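Local coordinates for protein putative oxidoreductase (Bacteroides fragilis NCTC 9343, PDB 3FHL) that probably acts as a nicotinamide-dependent oxidoreductase of the Gfo/Idh/MocA family, although its particular substrate is not established, at residues Arg55-Lys58 and Glu59-Asp63; Asp75-His78 and Tyr79-Gly83; Ser181-Ile184 and Asp185-Ile188; Ala341-Ser344 and His345-Asn348. One frame throughout, in Å; residues are numbered along the deposited sequence. Where two conformers were deposited one is given.

Interaction 1. Residues Arg55-Lys58 and Glu59-Asp63; sequences RSFK and ELTED
S56 and E59 meet at the start of the short helix 58-61, a local contact that links strand 52-54 of the Rossmann domain to the turn of helix behind it. With chi1 at 68°, S56 OG sits between the backbone N and the carbonyl carbon and donates to E59 OE2 at 2.9 Å, using the anti lone pair of that oxygen. E59 suits the place because its extended chain reaches back from the first turn to S56. A water 2.6 Å from E59 OE1 donates to this second oxygen and accepts weakly from the R55 backbone N.

The inner side is apolar. F57 CE2 lies 3.5 Å from T61 CG2, and F57 CD1 lies 4.2 Å from L60 CD1; both side chains cross F57 at about a right angle. F57 also stacks on Y81 and packs against I69, which L60 and T61 reach too, so these three residues seat the turn on the sheet. F57 O takes two donors, L60 N from above the carbonyl plane at 2.8 Å and T61 N within it at 3.2 Å. On the outer side K58 lays its CD 3.4 Å from E62 OE2, while its NZ makes only a long salt bridge to that oxygen.

A carboxylate beside the first amides of a helix would probably be stabilised in its charged form, and here the serine hydroxyl and the water also fix how it is turned.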
loop_
_atom_site.group_PDB
_atom_site.type_symbol
_atom_site.label_atom_id
_atom_site.label_comp_id
_atom_site.label_asym_id
_atom_site.label_seq_id
_atom_site.Cartn_x
_atom_site.Cartn_y
_atom_site.Cartn_z
ATOM N N ARG C 55 -19.805 32.520 30.388
ATOM C CA ARG C 55 -20.149 31.256 31.022
ATOM C C ARG C 55 -21.051 30.364 30.178
ATOM O O ARG C 55 -21.284 29.206 30.527
ATOM C CB ARG C 55 -20.807 31.503 32.395
ATOM C CG ARG C 55 -19.910 32.153 33.456
ATOM C CD ARG C 55 -18.646 31.361 33.669
ATOM N NE ARG C 55 -17.708 32.003 34.586
ATOM C CZ ARG C 55 -16.429 31.648 34.720
ATOM N NH1 ARG C 55 -15.925 30.659 33.990
ATOM N NH2 ARG C 55 -15.645 32.288 35.582
ATOM N N SER C 56 -21.580 30.898 29.081
ATOM C CA SER C 56 -22.466 30.114 28.232
ATOM C C SER C 56 -22.290 30.457 26.770
ATOM O O SER C 56 -21.771 31.530 26.427
ATOM C CB SER C 56 -23.936 30.298 28.638
ATOM O OG SER C 56 -24.385 31.617 28.364
ATOM N N PHE C 57 -22.734 29.530 25.924
ATOM C CA PHE C 57 -22.658 29.666 24.482
ATOM C C PHE C 57 -23.597 30.758 23.982
ATOM O O PHE C 57 -23.247 31.506 23.064
ATOM C CB PHE C 57 -22.988 28.336 23.793
ATOM C CG PHE C 57 -22.901 28.399 22.294
ATOM C CD1 PHE C 57 -21.670 28.546 21.663
ATOM C CD2 PHE C 57 -24.048 28.337 21.515
ATOM C CE1 PHE C 57 -21.589 28.609 20.281
ATOM C CE2 PHE C 57 -23.971 28.409 20.139
ATOM C CZ PHE C 57 -22.739 28.547 19.520
ATOM N N LYS C 58 -24.780 30.840 24.591
ATOM C CA LYS C 58 -25.777 31.877 24.285
ATOM C C LYS C 58 -25.203 33.305 24.393
ATOM O O LYS C 58 -25.574 34.188 23.622
ATOM C CB LYS C 58 -26.997 31.718 25.204
ATOM C CG LYS C 58 -28.258 32.422 24.715
ATOM C CD LYS C 58 -29.306 32.551 25.827
ATOM C CE LYS C 58 -30.388 31.478 25.724
ATOM N NZ LYS C 58 -31.352 31.743 24.613
ATOM N N GLU C 59 -24.270 33.512 25.322
ATOM C CA GLU C 59 -23.580 34.794 25.467
ATOM C C GLU C 59 -22.665 35.139 24.286
ATOM O O GLU C 59 -22.273 36.301 24.117
ATOM C CB GLU C 59 -22.815 34.850 26.789
ATOM C CG GLU C 59 -23.728 35.002 27.993
ATOM C CD GLU C 59 -23.000 34.817 29.304
ATOM O OE1 GLU C 59 -22.402 35.797 29.807
ATOM O OE2 GLU C 59 -23.037 33.690 29.835
ATOM N N LEU C 60 -22.331 34.143 23.465
ATOM C CA LEU C 60 -21.653 34.415 22.203
ATOM C C LEU C 60 -22.655 34.787 21.146
ATOM O O LEU C 60 -22.459 35.766 20.431
ATOM C CB LEU C 60 -20.844 33.207 21.695
ATOM C CG LEU C 60 -19.649 32.724 22.501
ATOM C CD1 LEU C 60 -18.894 31.639 21.698
ATOM C CD2 LEU C 60 -18.749 33.872 22.851
ATOM N N THR C 61 -23.714 33.990 21.025
ATOM C CA THR C 61 -24.675 34.172 19.930
ATOM C C THR C 61 -25.490 35.461 20.087
ATOM O O THR C 61 -25.940 36.045 19.097
ATOM C CB THR C 61 -25.642 32.972 19.767
ATOM O OG1 THR C 61 -26.393 32.776 20.972
ATOM C CG2 THR C 61 -24.883 31.701 19.461
ATOM N N GLU C 62 -25.664 35.901 21.330
ATOM C CA GLU C 62 -26.431 37.111 21.604
ATOM C C GLU C 62 -25.579 38.372 21.635
ATOM O O GLU C 62 -26.110 39.470 21.805
ATOM C CB GLU C 62 -27.197 36.975 22.911
ATOM C CG GLU C 62 -28.428 36.093 22.819
ATOM C CD GLU C 62 -29.114 35.905 24.172
ATOM O OE1 GLU C 62 -28.543 36.322 25.208
ATOM O OE2 GLU C 62 -30.226 35.334 24.191
ATOM N N ASP C 63 -24.268 38.216 21.470
ATOM C CA ASP C 63 -23.361 39.348 21.475
ATOM C C ASP C 63 -23.411 40.067 20.128
ATOM O O ASP C 63 -22.979 39.512 19.120
ATOM C CB ASP C 63 -21.942 38.874 21.810
ATOM C CG ASP C 63 -20.961 40.017 22.013
ATOM O OD1 ASP C 63 -21.087 41.076 21.365
ATOM O OD2 ASP C 63 -20.035 39.852 22.827
HETATM O O HOH W 1 -20.783 35.212 31.741
#

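Interaction 2. Residues Asp75-His78 and Tyr79-Gly83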
loop_
_atom_site.group_PDB
_atom_site.type_symbol
_atom_site.label_atom_id
_atom_site.label_comp_id
_atom_site.label_asym_id
_atom_site.label_seq_id
_atom_site.Cartn_x
_atom_site.Cartn_y
_atom_site.Cartn_z
ATOM N N ASP C 75 -19.137 16.921 20.839
ATOM C CA ASP C 75 -19.688 16.514 19.537
ATOM C C ASP C 75 -21.209 16.611 19.363
ATOM O O ASP C 75 -21.682 16.959 18.277
ATOM C CB ASP C 75 -19.243 15.081 19.195
ATOM C CG ASP C 75 -17.725 14.878 19.280
ATOM O OD1 ASP C 75 -16.979 15.841 19.585
ATOM O OD2 ASP C 75 -17.276 13.736 19.026
ATOM N N ASN C 76 -21.957 16.306 20.427
ATOM C CA ASN C 76 -23.425 16.281 20.371
ATOM C C ASN C 76 -24.094 17.647 20.201
ATOM O O ASN C 76 -25.235 17.737 19.731
ATOM C CB ASN C 76 -23.999 15.562 21.598
ATOM C CG ASN C 76 -24.138 14.065 21.387
ATOM O OD1 ASN C 76 -23.677 13.266 22.204
ATOM N ND2 ASN C 76 -24.776 13.677 20.285
ATOM N N THR C 77 -23.384 18.704 20.579
ATOM C CA THR C 77 -23.922 20.057 20.487
ATOM C C THR C 77 -23.801 20.701 19.098
ATOM O O THR C 77 -24.493 21.677 18.827
ATOM C CB THR C 77 -23.275 21.013 21.529
ATOM O OG1 THR C 77 -21.898 21.229 21.199
ATOM C CG2 THR C 77 -23.384 20.447 22.950
ATOM N N HIS C 78 -22.955 20.150 18.224
ATOM C CA HIS C 78 -22.485 20.883 17.027
ATOM C C HIS C 78 -23.563 21.366 16.061
ATOM O O HIS C 78 -23.508 22.503 15.610
ATOM C CB HIS C 78 -21.390 20.117 16.282
ATOM C CG HIS C 78 -20.051 20.173 16.953
ATOM N ND1 HIS C 78 -18.877 19.870 16.299
ATOM C CD2 HIS C 78 -19.701 20.503 18.219
ATOM C CE1 HIS C 78 -17.862 20.007 17.134
ATOM N NE2 HIS C 78 -18.335 20.386 18.308
ATOM N N TYR C 79 -24.545 20.521 15.769
ATOM C CA TYR C 79 -25.684 20.937 14.953
ATOM C C TYR C 79 -26.483 22.056 15.632
ATOM O O TYR C 79 -26.773 23.074 15.000
ATOM C CB TYR C 79 -26.590 19.742 14.648
ATOM C CG TYR C 79 -27.969 20.096 14.138
ATOM C CD1 TYR C 79 -28.153 20.605 12.854
ATOM C CD2 TYR C 79 -29.098 19.908 14.944
ATOM C CE1 TYR C 79 -29.424 20.918 12.381
ATOM C CE2 TYR C 79 -30.374 20.221 14.482
ATOM C CZ TYR C 79 -30.528 20.717 13.202
ATOM O OH TYR C 79 -31.787 21.021 12.750
ATOM N N GLU C 80 -26.822 21.861 16.908
ATOM C CA GLU C 80 -27.640 22.821 17.658
ATOM C C GLU C 80 -26.906 24.153 17.788
ATOM O O GLU C 80 -27.477 25.211 17.524
ATOM C CB GLU C 80 -27.989 22.275 19.054
ATOM C CG GLU C 80 -28.998 23.132 19.848
ATOM C CD GLU C 80 -29.043 22.816 21.355
ATOM O OE1 GLU C 80 -28.659 21.697 21.776
ATOM O OE2 GLU C 80 -29.471 23.702 22.125
ATOM N N TYR C 81 -25.633 24.075 18.168
ATOM C CA TYR C 81 -24.799 25.244 18.429
ATOM C C TYR C 81 -24.487 26.057 17.168
ATOM O O TYR C 81 -24.546 27.297 17.195
ATOM C CB TYR C 81 -23.523 24.834 19.172
ATOM C CG TYR C 81 -23.707 24.656 20.669
ATOM C CD1 TYR C 81 -24.971 24.367 21.220
ATOM C CD2 TYR C 81 -22.620 24.767 21.539
ATOM C CE1 TYR C 81 -25.142 24.201 22.598
ATOM C CE2 TYR C 81 -22.777 24.597 22.927
ATOM C CZ TYR C 81 -24.041 24.312 23.443
ATOM O OH TYR C 81 -24.209 24.152 24.805
ATOM N N ALA C 82 -24.185 25.369 16.066
ATOM C CA ALA C 82 -23.952 26.044 14.778
ATOM C C ALA C 82 -25.229 26.676 14.244
ATOM O O ALA C 82 -25.174 27.735 13.627
ATOM C CB ALA C 82 -23.364 25.091 13.738
ATOM N N GLY C 83 -26.364 26.017 14.477
ATOM C CA GLY C 83 -27.675 26.538 14.080
ATOM C C GLY C 83 -28.060 27.801 14.838
ATOM O O GLY C 83 -28.548 28.755 14.238
HETATM O O HOH W 2 -27.259 19.136 18.458
#
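T77 stands over the ring of Y81, one helical turn further on, its CB only 3.6 Å from the ring centroid and 3° off the normal. This is a CH-pi contact. The two branches of the threonine spread to different sides of the ring: OG1 comes 3.6 Å from Y81 CD2, whereas CG2 leans toward the phenol end, 4.0 Å from Y81 CZ. With chi1 at -81°, the tyrosine CG lies beside its own backbone N, and this swings the ring back beneath T77. A beta-branched residue fits here, since its methine can press on the aromatic face while the hydroxyl turns to T73 and P74.

The backbone draws the pair together through Y81 N to T77 O, 2.7 Å and nearly linear at 168°. The H78 side chain leaves the helix away from the 79-83 turn, and its NE2 and ND1 hydrogen-bond to T73 O and P97 O; T77 OG1 lies at the edge of the imidazole, in its plane. A water bridges N76 O, at 2.8 Å, and E80 N at the first turn of helix 78-87.

The chemistry implies a turn secured by dispersion over an aromatic face, with the polar atoms of T77 and H78 paired to the preceding loop and to P97.

Interaction 3. Residues Ser181-Ile184 and Asp185-Ile188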
loop_
_atom_site.group_PDB
_atom_site.type_symbol
_atom_site.label_atom_id
_atom_site.label_comp_id
_atom_site.label_asym_id
_atom_site.label_seq_id
_atom_site.Cartn_x
_atom_site.Cartn_y
_atom_site.Cartn_z
ATOM N N SER C 181 -10.737 10.546 7.295
ATOM C CA SER C 181 -11.328 11.850 6.969
ATOM C C SER C 181 -10.265 12.827 6.466
ATOM O O SER C 181 -10.439 13.423 5.410
ATOM C CB SER C 181 -12.094 12.452 8.156
ATOM O OG SER C 181 -11.248 12.587 9.291
ATOM N N HIS C 182 -9.146 12.940 7.182
ATOM C CA HIS C 182 -8.063 13.841 6.764
ATOM C C HIS C 182 -7.473 13.485 5.398
ATOM O O HIS C 182 -7.212 14.369 4.586
ATOM C CB HIS C 182 -6.925 13.875 7.797
ATOM C CG HIS C 182 -7.340 14.345 9.154
ATOM N ND1 HIS C 182 -7.645 15.660 9.425
ATOM C CD2 HIS C 182 -7.455 13.682 10.329
ATOM C CE1 HIS C 182 -7.954 15.781 10.703
ATOM N NE2 HIS C 182 -7.843 14.596 11.273
ATOM N N LEU C 183 -7.264 12.193 5.147
ATOM C CA LEU C 183 -6.612 11.742 3.913
ATOM C C LEU C 183 -7.525 11.878 2.715
ATOM O O LEU C 183 -7.072 12.225 1.627
ATOM C CB LEU C 183 -6.149 10.273 4.033
ATOM C CG LEU C 183 -5.181 9.953 5.188
ATOM C CD1 LEU C 183 -4.641 8.550 5.057
ATOM C CD2 LEU C 183 -4.002 10.951 5.241
ATOM N N ILE C 184 -8.790 11.517 2.908
ATOM C CA ILE C 184 -9.805 11.653 1.872
ATOM C C ILE C 184 -10.013 13.129 1.504
ATOM O O ILE C 184 -10.034 13.472 0.324
ATOM C CB ILE C 184 -11.152 11.021 2.298
ATOM C CG1 ILE C 184 -11.027 9.493 2.407
ATOM C CG2 ILE C 184 -12.209 11.353 1.266
ATOM C CD1 ILE C 184 -12.060 8.827 3.304
ATOM N N ASP C 185 -10.151 13.991 2.516
ATOM C CA ASP C 185 -10.255 15.441 2.265
ATOM C C ASP C 185 -9.143 15.978 1.363
ATOM O O ASP C 185 -9.413 16.630 0.347
ATOM C CB ASP C 185 -10.289 16.221 3.576
ATOM C CG ASP C 185 -10.373 17.725 3.354
ATOM O OD1 ASP C 185 -11.377 18.197 2.748
ATOM O OD2 ASP C 185 -9.427 18.425 3.784
ATOM N N GLN C 186 -7.902 15.645 1.712
ATOM C CA GLN C 186 -6.738 15.992 0.905
ATOM C C GLN C 186 -6.831 15.456 -0.510
ATOM O O GLN C 186 -6.537 16.189 -1.456
ATOM C CB GLN C 186 -5.455 15.477 1.564
ATOM C CG GLN C 186 -5.009 16.241 2.833
ATOM C CD GLN C 186 -3.810 15.578 3.501
ATOM O OE1 GLN C 186 -3.474 14.441 3.180
ATOM N NE2 GLN C 186 -3.160 16.285 4.434
ATOM N N ALA C 187 -7.248 14.191 -0.672
ATOM C CA ALA C 187 -7.298 13.594 -2.017
ATOM C C ALA C 187 -8.340 14.263 -2.898
ATOM O O ALA C 187 -8.087 14.505 -4.083
ATOM C CB ALA C 187 -7.539 12.073 -1.957
ATOM N N ILE C 188 -9.497 14.560 -2.308
ATOM C CA ILE C 188 -10.582 15.285 -3.015
ATOM C C ILE C 188 -10.146 16.694 -3.424
ATOM O O ILE C 188 -10.420 17.135 -4.546
ATOM C CB ILE C 188 -11.878 15.357 -2.169
ATOM C CG1 ILE C 188 -12.468 13.955 -1.967
ATOM C CG2 ILE C 188 -12.940 16.270 -2.825
ATOM C CD1 ILE C 188 -13.526 13.925 -0.858
HETATM O O HOH W 3 -7.418 17.334 5.153
HETATM O O HOH W 4 -4.262 12.356 1.328
#
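Helix 180-191, which lies against the large mixed sheet of the C-terminal alpha/beta domain, brings I184 and I188 together one turn apart. I184 CG2 is anti to the backbone N, and it meets I188 CD1 at 3.6 Å, the two branched chains crossing at a slant. Isoleucine suits position 184, which also packs on I337 and I338 of helix 328-347. The turns are joined by regular bonds, among them I188 N to I184 O at 2.9 Å.

D185 and Q186 are polar although buried. D185, with CG anti to the backbone N at chi1 179°, sends its carboxylate toward R126, with which OD2 forms a salt bridge. A water 2.7 Å from D185 OD2 donates to it and also to H182 O.

The same helix probably borders the site where the two domains meet. S181 OG is bonded to K96 and to Y177 O, and the H182 side chain touches K96; in family relatives such as inositol dehydrogenase, a lysine and a histidine in comparable positions face the substrate, so the corner here is consistent with that arrangement.

The extended Q186 chain crosses L183 obliquely, its OE1 4.1 Å from L183 CD2. A second water bridges Q186 OE1, at 2.9 Å, and L183 O, at 2.8 Å, while Q186 NE2 hydrogen-bonds to R125 O, and L183 itself packs on F153 and F214 of the sheet.

Interaction 4. Residues Ala341-Ser344 and His345-Asn348; sequences AYQS and HREN
Regular helical bonds run from H345 N to A341 O, from R346 N to Y342 O at 2.9 Å and from E347 N to Q343 O, until N348 turns to positive phi at 53° and the helix 328-347 gives out. The side-chain hydrogen bond of this turn joins Q343 and E347, whose extended chains cross with amide and carboxylate planes 72° apart. Q343 NE2 donates at 3.3 Å to E347 OE1, almost straight at 168°; the acceptor lies in the amide plane, yet the donor comes from above the carboxylate plane.

R346 bends at chi3, which lays one face of its guanidinium over the backbone, with NH1 3.5 Å from Q343 CA and NH2 3.8 Å from Y342 C. Its NH1 makes only a long salt bridge with E347. Such long polar chains suit the outer side of a terminal turn, whereas small S344 fits against strand 351-352 and bonds to K349 O and A199 N.

N348 OD1 bonds to N352 of the second subunit, which places this turn at the dimer contact. The positive phi and the bonds back into the last turn, including a weak one from N348 N to H345 O, make the end a Schellman motif.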
loop_
_atom_site.group_PDB
_atom_site.type_symbol
_atom_site.label_atom_id
_atom_site.label_comp_id
_atom_site.label_asym_id
_atom_site.label_seq_id
_atom_site.Cartn_x
_atom_site.Cartn_y
_atom_site.Cartn_z
ATOM N N ALA C 341 -16.700 3.688 1.678
ATOM C CA ALA C 341 -15.620 2.811 2.128
ATOM C C ALA C 341 -16.130 1.739 3.103
ATOM O O ALA C 341 -15.806 0.552 2.963
ATOM C CB ALA C 341 -14.486 3.639 2.758
ATOM N N TYR C 342 -16.948 2.153 4.071
ATOM C CA TYR C 342 -17.593 1.210 4.984
ATOM C C TYR C 342 -18.522 0.230 4.247
ATOM O O TYR C 342 -18.520 -0.964 4.538
ATOM C CB TYR C 342 -18.304 1.937 6.137
ATOM C CG TYR C 342 -17.367 2.292 7.289
ATOM C CD1 TYR C 342 -16.970 1.330 8.214
ATOM C CD2 TYR C 342 -16.894 3.589 7.461
ATOM C CE1 TYR C 342 -16.122 1.651 9.279
ATOM C CE2 TYR C 342 -16.036 3.916 8.515
ATOM C CZ TYR C 342 -15.646 2.944 9.416
ATOM O OH TYR C 342 -14.793 3.261 10.468
ATOM N N GLN C 343 -19.254 0.724 3.254
ATOM C CA GLN C 343 -20.180 -0.109 2.492
ATOM C C GLN C 343 -19.429 -1.132 1.621
ATOM O O GLN C 343 -19.840 -2.280 1.520
ATOM C CB GLN C 343 -21.106 0.771 1.645
ATOM C CG GLN C 343 -22.203 0.013 0.898
ATOM C CD GLN C 343 -22.867 0.843 -0.184
ATOM O OE1 GLN C 343 -22.749 2.071 -0.210
ATOM N NE2 GLN C 343 -23.571 0.174 -1.090
ATOM N N SER C 344 -18.336 -0.699 1.001
ATOM C CA SER C 344 -17.480 -1.563 0.192
ATOM C C SER C 344 -16.895 -2.722 0.978
ATOM O O SER C 344 -16.847 -3.858 0.482
ATOM C CB SER C 344 -16.344 -0.760 -0.440
ATOM O OG SER C 344 -15.451 -1.605 -1.138
ATOM N N HIS C 345 -16.456 -2.428 2.198
ATOM C CA HIS C 345 -15.907 -3.437 3.091
ATOM C C HIS C 345 -16.998 -4.396 3.579
ATOM O O HIS C 345 -16.830 -5.607 3.489
ATOM C CB HIS C 345 -15.194 -2.773 4.274
ATOM C CG HIS C 345 -14.929 -3.693 5.426
ATOM N ND1 HIS C 345 -14.027 -4.733 5.362
ATOM C CD2 HIS C 345 -15.434 -3.712 6.681
ATOM C CE1 HIS C 345 -13.997 -5.360 6.523
ATOM N NE2 HIS C 345 -14.840 -4.758 7.342
ATOM N N ARG C 346 -18.100 -3.844 4.086
ATOM C CA ARG C 346 -19.208 -4.630 4.640
ATOM C C ARG C 346 -19.870 -5.552 3.608
ATOM O O ARG C 346 -20.204 -6.697 3.919
ATOM C CB ARG C 346 -20.232 -3.704 5.319
ATOM C CG ARG C 346 -21.715 -4.054 5.110
ATOM C CD ARG C 346 -22.665 -3.250 6.014
ATOM N NE ARG C 346 -22.195 -1.891 6.306
ATOM C CZ ARG C 346 -22.397 -0.819 5.538
ATOM N NH1 ARG C 346 -23.066 -0.911 4.388
ATOM N NH2 ARG C 346 -21.918 0.355 5.925
ATOM N N GLU C 347 -20.016 -5.060 2.382
ATOM C CA GLU C 347 -20.736 -5.766 1.331
ATOM C C GLU C 347 -19.830 -6.500 0.352
ATOM O O GLU C 347 -20.326 -7.135 -0.591
ATOM C CB GLU C 347 -21.636 -4.793 0.570
ATOM C CG GLU C 347 -22.743 -4.204 1.428
ATOM C CD GLU C 347 -23.672 -3.260 0.671
ATOM O OE1 GLU C 347 -23.494 -3.069 -0.558
ATOM O OE2 GLU C 347 -24.585 -2.701 1.323
ATOM N N ASN C 348 -18.512 -6.409 0.565
ATOM C CA ASN C 348 -17.523 -7.053 -0.311
ATOM C C ASN C 348 -17.736 -6.670 -1.781
ATOM O O ASN C 348 -17.747 -7.527 -2.670
ATOM C CB ASN C 348 -17.513 -8.592 -0.087
ATOM C CG ASN C 348 -16.487 -9.328 -0.962
ATOM O OD1 ASN C 348 -16.791 -10.365 -1.558
ATOM N ND2 ASN C 348 -15.288 -8.788 -1.055
#

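How the interactions relate
Interactions 1 and 2 belong to the Rossmann domain, 14 Å apart between centres, and they touch: F57 CZ comes 3.2 Å from Y81 O. Interactions 3 and 4 belong to the C-terminal domain; their helices pack on each other, with centres 18 Å and nearest atoms about 6 Å apart. Of the pairs that span the two domains, interactions 2 and 3 come nearest, about 12 Å between nearest atoms. K96, hydrogen-bonded to S181 and next in sequence to P97, the partner of H78, connects the two, and both probably lie near the catalytic cleft. Interaction 1 lies at the far edge, its centre 42 Å from that of interaction 4 at the dimer contact.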